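Local coordinates for protein 361aa long hypothetical D-aminopeptidase (Pyrococcus horikoshii, PDB 2DRH) that is of unproven function but belongs to peptidase family S58 and probably acts as an aminopeptidase, at residues 19-22 / 26-29; 189-194 / 198-203; 255-260 / 310-315. All blocks are in the same frame, centred on the assembly; numbering follows the deposited sequence.

Interaction 1 (19-22 / 26-29); sequences NKIT and GVKV
I21 and T22, the first residues of a 3-10 turn, set their methyl groups against V27, just ahead of strand 28-36, and V29 within it. The two branches of I21 divide the work. CG2 lies 3.8 Å from CG2 of V29, while CG1, anti to the backbone N (chi1 -170°), lies 4.2 Å from CG1 of V27; the isoleucine crosses each valine at about a right angle, so single methyl or methylene groups meet rather than whole flanks. V27 points its side chain back at the turn and brings its CB to 4.0 Å from the carbonyl O of I21. In T22, chi1 of 50° puts OG1 between the backbone N and the carbonyl carbon and leaves CG2 facing segment 26-29, 3.2 Å from the carbonyl O of V27. OG1 is hydrogen-bonded to the carbonyl O of E163. L204 of strand 198-207 touches both I21 and V29. The turn leads into the outermost strand, within this chain, of a four-stranded mixed sheet, where K28 pairs with L56. The segments are thus held mostly by apolar contact, with one methyl close to a carbonyl oxygen and the T22 hydroxyl satisfied by a third part of the chain.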
ATOM      1  N   ASN A  19     -28.038  13.519  14.518  1.00 26.88           N
ATOM      2  CA  ASN A  19     -27.619  13.451  13.122  1.00 25.30           C
ATOM      3  C   ASN A  19     -26.270  14.159  13.000  1.00 25.64           C
ATOM      4  O   ASN A  19     -26.065  15.023  12.144  1.00 24.61           O
ATOM      5  CB  ASN A  19     -28.655  14.089  12.189  1.00 23.43           C
ATOM      6  CG  ASN A  19     -28.364  13.801  10.716  1.00 25.28           C
ATOM      7  OD1 ASN A  19     -27.829  12.740  10.376  1.00 21.61           O
ATOM      8  ND2 ASN A  19     -28.725  14.734   9.839  1.00 22.29           N
ATOM      9  N   LYS A  20     -25.362  13.782  13.896  1.00 25.96           N
ATOM     10  CA  LYS A  20     -24.009  14.324  13.944  1.00 25.82           C
ATOM     11  C   LYS A  20     -23.085  13.198  14.386  1.00 24.72           C
ATOM     12  O   LYS A  20     -23.533  12.213  14.982  1.00 24.91           O
ATOM     13  CB  LYS A  20     -23.915  15.473  14.947  1.00 25.31           C
ATOM     14  CG  LYS A  20     -24.621  16.760  14.544  1.00 23.90           C
ATOM     15  CD  LYS A  20     -24.569  17.755  15.701  1.00 24.16           C
ATOM     16  CE  LYS A  20     -25.217  19.091  15.357  1.00 25.64           C
ATOM     17  NZ  LYS A  20     -24.335  19.954  14.508  1.00 24.53           N
ATOM     18  N   ILE A  21     -21.796  13.346  14.102  1.00 22.59           N
ATOM     19  CA  ILE A  21     -20.820  12.329  14.472  1.00 20.94           C
ATOM     20  C   ILE A  21     -20.848  12.012  15.975  1.00 20.63           C
ATOM     21  O   ILE A  21     -20.507  10.904  16.387  1.00 19.00           O
ATOM     22  CB  ILE A  21     -19.394  12.761  14.066  1.00 17.37           C
ATOM     23  CG1 ILE A  21     -18.431  11.589  14.241  1.00 17.74           C
ATOM     24  CG2 ILE A  21     -18.952  13.967  14.893  1.00 14.51           C
ATOM     25  CD1 ILE A  21     -17.025  11.863  13.722  1.00 17.35           C
ATOM     26  N   THR A  22     -21.263  12.984  16.785  1.00 22.28           N
ATOM     27  CA  THR A  22     -21.330  12.803  18.236  1.00 22.66           C
ATOM     28  C   THR A  22     -22.471  11.889  18.681  1.00 24.03           C
ATOM     29  O   THR A  22     -22.682  11.691  19.880  1.00 22.49           O
ATOM     30  CB  THR A  22     -21.468  14.146  18.964  1.00 20.58           C
ATOM     31  OG1 THR A  22     -22.525  14.904  18.369  1.00 22.39           O
ATOM     32  CG2 THR A  22     -20.172  14.931  18.880  1.00 23.05           C
ATOM     33  N   GLY A  26     -19.697   9.441  23.379  1.00 25.54           N
ATOM     34  CA  GLY A  26     -18.330   9.678  23.801  1.00 26.51           C
ATOM     35  C   GLY A  26     -17.573  10.610  22.876  1.00 27.02           C
ATOM     36  O   GLY A  26     -16.690  11.345  23.322  1.00 28.40           O
ATOM     37  N   VAL A  27     -17.908  10.579  21.589  1.00 27.14           N
ATOM     38  CA  VAL A  27     -17.242  11.443  20.615  1.00 27.33           C
ATOM     39  C   VAL A  27     -17.636  12.894  20.872  1.00 27.52           C
ATOM     40  O   VAL A  27     -18.794  13.187  21.159  1.00 27.53           O
ATOM     41  CB  VAL A  27     -17.619  11.044  19.159  1.00 26.76           C
ATOM     42  CG1 VAL A  27     -17.037  12.044  18.159  1.00 25.94           C
ATOM     43  CG2 VAL A  27     -17.096   9.648  18.862  1.00 26.44           C
ATOM     44  N   LYS A  28     -16.666  13.797  20.776  1.00 28.09           N
ATOM     45  CA  LYS A  28     -16.915  15.215  20.999  1.00 28.36           C
ATOM     46  C   LYS A  28     -16.200  16.087  19.965  1.00 28.23           C
ATOM     47  O   LYS A  28     -15.127  15.726  19.478  1.00 25.71           O
ATOM     48  CB  LYS A  28     -16.478  15.588  22.416  1.00 30.21           C
ATOM     49  CG  LYS A  28     -17.321  14.897  23.499  1.00 35.03           C
ATOM     50  CD  LYS A  28     -16.698  15.022  24.877  1.00 35.53           C
ATOM     51  CE  LYS A  28     -16.583  16.470  25.316  1.00 37.56           C
ATOM     52  NZ  LYS A  28     -15.738  16.598  26.544  1.00 38.49           N
ATOM     53  N   VAL A  29     -16.811  17.228  19.633  1.00 27.79           N
ATOM     54  CA  VAL A  29     -16.259  18.161  18.647  1.00 27.66           C
ATOM     55  C   VAL A  29     -16.198  19.592  19.184  1.00 28.18           C
ATOM     56  O   VAL A  29     -17.174  20.099  19.742  1.00 28.46           O
ATOM     57  CB  VAL A  29     -17.100  18.185  17.345  1.00 25.37           C
ATOM     58  CG1 VAL A  29     -16.497  19.165  16.355  1.00 25.44           C
ATOM     59  CG2 VAL A  29     -17.165  16.800  16.730  1.00 23.75           C
TER

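Interaction 2 (189-194 / 198-203); sequences SRIVEI and KYTVGA
R190 and V192 pair with V201 and Y199 through four backbone hydrogen bonds, the two hydrogen-bonded pairs of an antiparallel beta hairpin. The one from V201 N to R190 O, 2.8 Å long, is nearly straight, at 169°. Packing is compact round V192 and Y199, continued by I194 past the strand end. V192 CG2 lies 4.1 Å from Y199 CB, and I194 CB meets the edge of the phenol ring at CE2, 4.0 Å away. In the ring plane, a water bridges Y199 OH (2.7 Å) and I194 O (2.9 Å). A leucine in place of Y199 would probably leave this water without its phenol mate and I194 without the ring edge it packs on. On the other face I191 is tight too, its CD1 only 3.0 Å from T200 OG1. The loose part is the solvent end of that face, where E193 OE1 and K198 NZ stay 4.0 Å apart, beyond a salt bridge. On the V192 and Y199 face, R190, bent at chi2 (-62°), leads away to salt bridges with E317 and E321 of helix 309-328. That helix packs L311 and A314 on V192, strand 240-246 pairs along strand 198-207, and V297 of the second subunit packs on Y199.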
ATOM      1  N   SER A 189     -25.154  11.282  10.780  1.00 20.80           N
ATOM      2  CA  SER A 189     -24.970   9.943  11.318  1.00 22.53           C
ATOM      3  C   SER A 189     -26.064   9.028  10.804  1.00 23.70           C
ATOM      4  O   SER A 189     -27.095   9.488  10.315  1.00 24.94           O
ATOM      5  CB  SER A 189     -25.010   9.966  12.849  1.00 22.11           C
ATOM      6  OG  SER A 189     -26.308  10.280  13.312  1.00 23.15           O
ATOM      7  N   ARG A 190     -25.827   7.726  10.911  1.00 24.55           N
ATOM      8  CA  ARG A 190     -26.790   6.726  10.470  1.00 24.36           C
ATOM      9  C   ARG A 190     -26.792   5.578  11.459  1.00 25.30           C
ATOM     10  O   ARG A 190     -25.762   5.260  12.052  1.00 24.91           O
ATOM     11  CB  ARG A 190     -26.419   6.197   9.079  1.00 24.20           C
ATOM     12  CG  ARG A 190     -26.679   7.177   7.951  1.00 25.48           C
ATOM     13  CD  ARG A 190     -28.164   7.511   7.842  1.00 25.14           C
ATOM     14  NE  ARG A 190     -28.460   8.324   6.666  1.00 25.94           N
ATOM     15  CZ  ARG A 190     -28.241   9.631   6.571  1.00 25.78           C
ATOM     16  NH1 ARG A 190     -27.719  10.305   7.589  1.00 23.10           N
ATOM     17  NH2 ARG A 190     -28.550  10.268   5.448  1.00 26.24           N
ATOM     18  N   ILE A 191     -27.958   4.964  11.634  1.00 27.29           N
ATOM     19  CA  ILE A 191     -28.116   3.832  12.541  1.00 26.48           C
ATOM     20  C   ILE A 191     -28.320   2.591  11.691  1.00 25.89           C
ATOM     21  O   ILE A 191     -29.026   2.644  10.688  1.00 27.29           O
ATOM     22  CB  ILE A 191     -29.355   4.015  13.445  1.00 28.01           C
ATOM     23  CG1 ILE A 191     -29.189   5.266  14.309  1.00 28.82           C
ATOM     24  CG2 ILE A 191     -29.560   2.781  14.312  1.00 27.63           C
ATOM     25  CD1 ILE A 191     -27.999   5.214  15.240  1.00 29.15           C
ATOM     26  N   VAL A 192     -27.703   1.480  12.079  1.00 26.17           N
ATOM     27  CA  VAL A 192     -27.851   0.231  11.331  1.00 26.61           C
ATOM     28  C   VAL A 192     -27.965  -0.951  12.289  1.00 27.59           C
ATOM     29  O   VAL A 192     -27.304  -0.985  13.332  1.00 29.35           O
ATOM     30  CB  VAL A 192     -26.643  -0.021  10.373  1.00 26.03           C
ATOM     31  CG1 VAL A 192     -26.328   1.248   9.583  1.00 26.45           C
ATOM     32  CG2 VAL A 192     -25.421  -0.476  11.158  1.00 22.04           C
ATOM     33  N   GLU A 193     -28.803  -1.921  11.942  1.00 28.11           N
ATOM     34  CA  GLU A 193     -28.952  -3.090  12.795  1.00 30.15           C
ATOM     35  C   GLU A 193     -28.290  -4.293  12.149  1.00 28.71           C
ATOM     36  O   GLU A 193     -28.611  -4.657  11.018  1.00 28.71           O
ATOM     37  CB  GLU A 193     -30.431  -3.393  13.077  1.00 31.06           C
ATOM     38  CG  GLU A 193     -30.610  -4.561  14.041  1.00 36.05           C
ATOM     39  CD  GLU A 193     -32.037  -4.722  14.537  1.00 39.29           C
ATOM     40  OE1 GLU A 193     -32.510  -3.859  15.310  1.00 39.86           O
ATOM     41  OE2 GLU A 193     -32.684  -5.715  14.152  1.00 41.92           O
ATOM     42  N   ILE A 194     -27.352  -4.897  12.870  1.00 28.38           N
ATOM     43  CA  ILE A 194     -26.636  -6.062  12.372  1.00 28.44           C
ATOM     44  C   ILE A 194     -26.764  -7.218  13.360  1.00 29.38           C
ATOM     45  O   ILE A 194     -26.267  -7.151  14.485  1.00 27.81           O
ATOM     46  CB  ILE A 194     -25.144  -5.743  12.148  1.00 27.18           C
ATOM     47  CG1 ILE A 194     -25.007  -4.634  11.099  1.00 27.57           C
ATOM     48  CG2 ILE A 194     -24.404  -6.989  11.698  1.00 25.78           C
ATOM     49  CD1 ILE A 194     -23.588  -4.140  10.922  1.00 27.52           C
ATOM     50  N   LYS A 198     -27.985  -2.737  17.333  1.00 34.29           N
ATOM     51  CA  LYS A 198     -27.932  -1.414  16.741  1.00 34.83           C
ATOM     52  C   LYS A 198     -26.528  -0.839  16.827  1.00 32.41           C
ATOM     53  O   LYS A 198     -25.869  -0.921  17.863  1.00 31.05           O
ATOM     54  CB  LYS A 198     -28.914  -0.472  17.445  1.00 37.52           C
ATOM     55  CG  LYS A 198     -30.383  -0.795  17.203  1.00 40.65           C
ATOM     56  CD  LYS A 198     -31.283   0.172  17.962  1.00 43.85           C
ATOM     57  CE  LYS A 198     -32.757  -0.107  17.701  1.00 44.38           C
ATOM     58  NZ  LYS A 198     -33.099   0.033  16.256  1.00 46.97           N
ATOM     59  N   TYR A 199     -26.068  -0.270  15.721  1.00 30.25           N
ATOM     60  CA  TYR A 199     -24.749   0.350  15.673  1.00 26.97           C
ATOM     61  C   TYR A 199     -24.912   1.697  14.980  1.00 26.60           C
ATOM     62  O   TYR A 199     -25.730   1.846  14.069  1.00 25.38           O
ATOM     63  CB  TYR A 199     -23.758  -0.515  14.888  1.00 25.64           C
ATOM     64  CG  TYR A 199     -23.438  -1.854  15.516  1.00 23.47           C
ATOM     65  CD1 TYR A 199     -22.702  -1.936  16.697  1.00 23.10           C
ATOM     66  CD2 TYR A 199     -23.862  -3.043  14.919  1.00 22.80           C
ATOM     67  CE1 TYR A 199     -22.391  -3.170  17.267  1.00 23.13           C
ATOM     68  CE2 TYR A 199     -23.560  -4.277  15.480  1.00 22.79           C
ATOM     69  CZ  TYR A 199     -22.822  -4.336  16.653  1.00 23.46           C
ATOM     70  OH  TYR A 199     -22.496  -5.562  17.198  1.00 22.42           O
ATOM     71  N   THR A 200     -24.132   2.675  15.418  1.00 25.44           N
ATOM     72  CA  THR A 200     -24.190   4.006  14.838  1.00 24.63           C
ATOM     73  C   THR A 200     -22.924   4.321  14.041  1.00 24.62           C
ATOM     74  O   THR A 200     -21.811   3.959  14.446  1.00 25.24           O
ATOM     75  CB  THR A 200     -24.333   5.071  15.939  1.00 26.03           C
ATOM     76  OG1 THR A 200     -25.482   4.777  16.744  1.00 29.06           O
ATOM     77  CG2 THR A 200     -24.480   6.453  15.328  1.00 27.16           C
ATOM     78  N   VAL A 201     -23.107   4.987  12.908  1.00 23.35           N
ATOM     79  CA  VAL A 201     -21.994   5.409  12.065  1.00 21.86           C
ATOM     80  C   VAL A 201     -22.132   6.915  11.885  1.00 20.70           C
ATOM     81  O   VAL A 201     -23.095   7.384  11.280  1.00 20.57           O
ATOM     82  CB  VAL A 201     -22.034   4.758  10.669  1.00 21.41           C
ATOM     83  CG1 VAL A 201     -20.969   5.405   9.768  1.00 20.41           C
ATOM     84  CG2 VAL A 201     -21.786   3.256  10.787  1.00 21.19           C
ATOM     85  N   GLY A 202     -21.180   7.668  12.426  1.00 21.20           N
ATOM     86  CA  GLY A 202     -21.228   9.113  12.299  1.00 21.72           C
ATOM     87  C   GLY A 202     -20.141   9.664  11.390  1.00 21.17           C
ATOM     88  O   GLY A 202     -19.097   9.036  11.199  1.00 20.33           O
ATOM     89  N   ALA A 203     -20.374  10.847  10.834  1.00 20.83           N
ATOM     90  CA  ALA A 203     -19.390  11.453   9.950  1.00 21.10           C
ATOM     91  C   ALA A 203     -19.281  12.956  10.098  1.00 20.77           C
ATOM     92  O   ALA A 203     -20.276  13.652  10.250  1.00 22.39           O
ATOM     93  CB  ALA A 203     -19.703  11.110   8.498  1.00 19.72           C
TER
HETATM   94  O   HOH W   1     -23.979  -7.531  16.184  1.00 50.88           O

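Interaction 3 (255-260 / 310-315); sequences LNRVAK and PLFKAT
R257 and F312 meet between two helices with a ring edge set over a guanidinium face. R257 CB already touches the ring, 3.8 Å from F312 CZ. From there CG runs anti to the carbonyl carbon, and a bend at chi3 (77°) brings the head of the chain back over the same ring atom. NE comes to 4.0 Å from F312 CZ. The central carbon R257 CZ is 3.8 Å from F312 CZ, which stands over the centre of the guanidinium group. The terminal nitrogens diverge: NH1 lies nearest F312 CZ, whereas NH2 lies 4.1 Å from F312 CE2. The two planes are 89° apart, and R257 CZ lies in the plane of the ring, so the phenyl offers its rim and not its pi cloud; the cation-pi partner of this ring is R261. The axes of 255-260 and 310-315, on helices 252-268 and 309-328, approach to 9.3 Å at 39°. Side by side, these helices pack on the large mixed sheet, L255 and A259 on strand 65-73, L311 and A314 on the hairpin strands, a helical layer consistent with the layered alpha-beta fold of the DmpA family. Further along the interface V258 sets CG2 at the ring edge, 4.1 Å from F312 CE1, and turns CG1 to T315. The methyl CG2 of T315 rests 3.7 Å from the carbonyl O of V258, while its OG1 donates back to L311 O in its own helix, reaching that oxygen from the face opposite to T315 N. The buried guanidinium is met by polar groups of three chains: D305 of the same chain in a salt bridge with NH1, E88 of the second subunit in one with NE, and N275 and N75 of the third subunit in hydrogen bonds to NH1 and NH2.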
ATOM      1  N   LEU A 255     -11.261  -1.253   9.706  1.00 15.51           N
ATOM      2  CA  LEU A 255     -11.456   0.186   9.741  1.00 17.38           C
ATOM      3  C   LEU A 255     -10.830   0.843   8.496  1.00 17.90           C
ATOM      4  O   LEU A 255     -11.258   1.920   8.081  1.00 18.81           O
ATOM      5  CB  LEU A 255     -10.897   0.758  11.050  1.00 17.98           C
ATOM      6  CG  LEU A 255     -11.780   0.376  12.266  1.00 20.40           C
ATOM      7  CD1 LEU A 255     -11.030   0.546  13.579  1.00 15.96           C
ATOM      8  CD2 LEU A 255     -13.038   1.232  12.258  1.00 19.18           C
ATOM      9  N   ASN A 256      -9.833   0.197   7.897  1.00 17.39           N
ATOM     10  CA  ASN A 256      -9.243   0.735   6.670  1.00 18.93           C
ATOM     11  C   ASN A 256     -10.292   0.556   5.580  1.00 19.31           C
ATOM     12  O   ASN A 256     -10.445   1.412   4.710  1.00 21.15           O
ATOM     13  CB  ASN A 256      -7.971  -0.016   6.270  1.00 17.76           C
ATOM     14  CG  ASN A 256      -6.744   0.486   7.002  1.00 17.43           C
ATOM     15  OD1 ASN A 256      -6.621   1.680   7.282  1.00 16.17           O
ATOM     16  ND2 ASN A 256      -5.817  -0.419   7.294  1.00 19.07           N
ATOM     17  N   ARG A 257     -11.033  -0.551   5.648  1.00 17.71           N
ATOM     18  CA  ARG A 257     -12.075  -0.822   4.662  1.00 17.27           C
ATOM     19  C   ARG A 257     -13.164   0.240   4.790  1.00 18.61           C
ATOM     20  O   ARG A 257     -13.620   0.803   3.794  1.00 19.43           O
ATOM     21  CB  ARG A 257     -12.676  -2.221   4.874  1.00 16.32           C
ATOM     22  CG  ARG A 257     -11.662  -3.365   4.865  1.00 15.72           C
ATOM     23  CD  ARG A 257     -12.353  -4.725   4.974  1.00 15.50           C
ATOM     24  NE  ARG A 257     -12.956  -5.154   3.709  1.00 15.83           N
ATOM     25  CZ  ARG A 257     -13.918  -6.070   3.605  1.00 17.33           C
ATOM     26  NH1 ARG A 257     -14.400  -6.654   4.697  1.00 15.47           N
ATOM     27  NH2 ARG A 257     -14.391  -6.414   2.410  1.00 11.89           N
ATOM     28  N   VAL A 258     -13.577   0.512   6.025  1.00 16.85           N
ATOM     29  CA  VAL A 258     -14.594   1.518   6.292  1.00 15.35           C
ATOM     30  C   VAL A 258     -14.154   2.879   5.736  1.00 15.95           C
ATOM     31  O   VAL A 258     -14.926   3.572   5.083  1.00 16.57           O
ATOM     32  CB  VAL A 258     -14.856   1.637   7.827  1.00 16.04           C
ATOM     33  CG1 VAL A 258     -15.676   2.869   8.125  1.00 11.05           C
ATOM     34  CG2 VAL A 258     -15.593   0.375   8.336  1.00 13.72           C
ATOM     35  N   ALA A 259     -12.910   3.259   5.997  1.00 16.86           N
ATOM     36  CA  ALA A 259     -12.401   4.535   5.514  1.00 18.38           C
ATOM     37  C   ALA A 259     -12.607   4.681   3.998  1.00 18.19           C
ATOM     38  O   ALA A 259     -13.005   5.741   3.519  1.00 20.38           O
ATOM     39  CB  ALA A 259     -10.921   4.677   5.877  1.00 16.49           C
ATOM     40  N   LYS A 260     -12.356   3.609   3.252  1.00 18.60           N
ATOM     41  CA  LYS A 260     -12.514   3.621   1.797  1.00 18.20           C
ATOM     42  C   LYS A 260     -13.940   3.880   1.323  1.00 18.96           C
ATOM     43  O   LYS A 260     -14.152   4.445   0.248  1.00 16.75           O
ATOM     44  CB  LYS A 260     -12.068   2.285   1.199  1.00 19.59           C
ATOM     45  CG  LYS A 260     -10.582   2.094   1.040  1.00 20.73           C
ATOM     46  CD  LYS A 260     -10.310   0.841   0.210  1.00 20.92           C
ATOM     47  CE  LYS A 260      -8.818   0.580   0.044  1.00 22.28           C
ATOM     48  NZ  LYS A 260      -8.594  -0.658  -0.748  1.00 23.81           N
ATOM     49  N   PRO A 310     -23.650  -3.371   5.734  1.00 21.28           N
ATOM     50  CA  PRO A 310     -24.528  -2.274   6.136  1.00 18.66           C
ATOM     51  C   PRO A 310     -23.698  -1.091   6.634  1.00 18.36           C
ATOM     52  O   PRO A 310     -24.047   0.066   6.393  1.00 19.19           O
ATOM     53  CB  PRO A 310     -25.371  -2.905   7.243  1.00 21.56           C
ATOM     54  CG  PRO A 310     -25.508  -4.306   6.773  1.00 20.97           C
ATOM     55  CD  PRO A 310     -24.098  -4.637   6.347  1.00 19.73           C
ATOM     56  N   LEU A 311     -22.595  -1.376   7.325  1.00 16.89           N
ATOM     57  CA  LEU A 311     -21.744  -0.301   7.822  1.00 19.19           C
ATOM     58  C   LEU A 311     -21.048   0.415   6.645  1.00 19.66           C
ATOM     59  O   LEU A 311     -20.808   1.622   6.701  1.00 21.01           O
ATOM     60  CB  LEU A 311     -20.707  -0.850   8.814  1.00 18.22           C
ATOM     61  CG  LEU A 311     -21.261  -1.486  10.105  1.00 19.28           C
ATOM     62  CD1 LEU A 311     -20.163  -2.248  10.816  1.00 16.96           C
ATOM     63  CD2 LEU A 311     -21.832  -0.418  11.023  1.00 16.15           C
ATOM     64  N   PHE A 312     -20.726  -0.324   5.587  1.00 18.78           N
ATOM     65  CA  PHE A 312     -20.094   0.290   4.414  1.00 20.84           C
ATOM     66  C   PHE A 312     -21.084   1.263   3.771  1.00 21.15           C
ATOM     67  O   PHE A 312     -20.722   2.374   3.383  1.00 19.71           O
ATOM     68  CB  PHE A 312     -19.704  -0.765   3.373  1.00 17.99           C
ATOM     69  CG  PHE A 312     -18.536  -1.631   3.768  1.00 19.33           C
ATOM     70  CD1 PHE A 312     -17.794  -1.368   4.912  1.00 17.95           C
ATOM     71  CD2 PHE A 312     -18.165  -2.708   2.964  1.00 17.06           C
ATOM     72  CE1 PHE A 312     -16.697  -2.162   5.248  1.00 16.76           C
ATOM     73  CE2 PHE A 312     -17.075  -3.505   3.291  1.00 13.99           C
ATOM     74  CZ  PHE A 312     -16.341  -3.230   4.435  1.00 17.57           C
ATOM     75  N   LYS A 313     -22.339   0.838   3.656  1.00 22.42           N
ATOM     76  CA  LYS A 313     -23.365   1.689   3.061  1.00 23.33           C
ATOM     77  C   LYS A 313     -23.652   2.905   3.937  1.00 23.56           C
ATOM     78  O   LYS A 313     -23.719   4.033   3.442  1.00 22.42           O
ATOM     79  CB  LYS A 313     -24.655   0.894   2.832  1.00 26.49           C
ATOM     80  CG  LYS A 313     -25.869   1.770   2.540  1.00 30.59           C
ATOM     81  CD  LYS A 313     -27.093   0.948   2.197  1.00 33.53           C
ATOM     82  CE  LYS A 313     -26.918   0.265   0.856  1.00 37.80           C
ATOM     83  NZ  LYS A 313     -26.645   1.272  -0.197  1.00 39.54           N
ATOM     84  N   ALA A 314     -23.821   2.667   5.237  1.00 21.58           N
ATOM     85  CA  ALA A 314     -24.096   3.734   6.195  1.00 20.98           C
ATOM     86  C   ALA A 314     -22.981   4.783   6.165  1.00 20.11           C
ATOM     87  O   ALA A 314     -23.231   5.969   6.328  1.00 19.82           O
ATOM     88  CB  ALA A 314     -24.233   3.146   7.614  1.00 18.41           C
ATOM     89  N   THR A 315     -21.750   4.329   5.970  1.00 20.65           N
ATOM     90  CA  THR A 315     -20.606   5.230   5.908  1.00 20.66           C
ATOM     91  C   THR A 315     -20.759   6.151   4.701  1.00 20.05           C
ATOM     92  O   THR A 315     -20.687   7.372   4.831  1.00 20.78           O
ATOM     93  CB  THR A 315     -19.283   4.440   5.771  1.00 22.08           C
ATOM     94  OG1 THR A 315     -19.098   3.621   6.931  1.00 21.42           O
ATOM     95  CG2 THR A 315     -18.085   5.398   5.626  1.00 20.66           C
TER

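How the interactions relate
All three contacts are largely buried, but only interaction 2 runs out to exposed charged side chains, at its turn end. Interactions 1 and 2 adjoin: N19 OD1 probably accepts a hydrogen bond from S189 N, and I21 packs beside G202, bringing segment 19-22 against the hairpin. Interactions 2 and 3 also touch: L311 meets V192, I194 and V201, so a helix of interaction 3 backs the hairpin. Interactions 1 and 3 do not touch. Their chemistry differs accordingly: aliphatic groups untouched by any other subunit in 19-22/26-29, a backbone ladder in 189-194/198-203, and an arginine and a phenylalanine near subunit boundaries in 255-260/310-315.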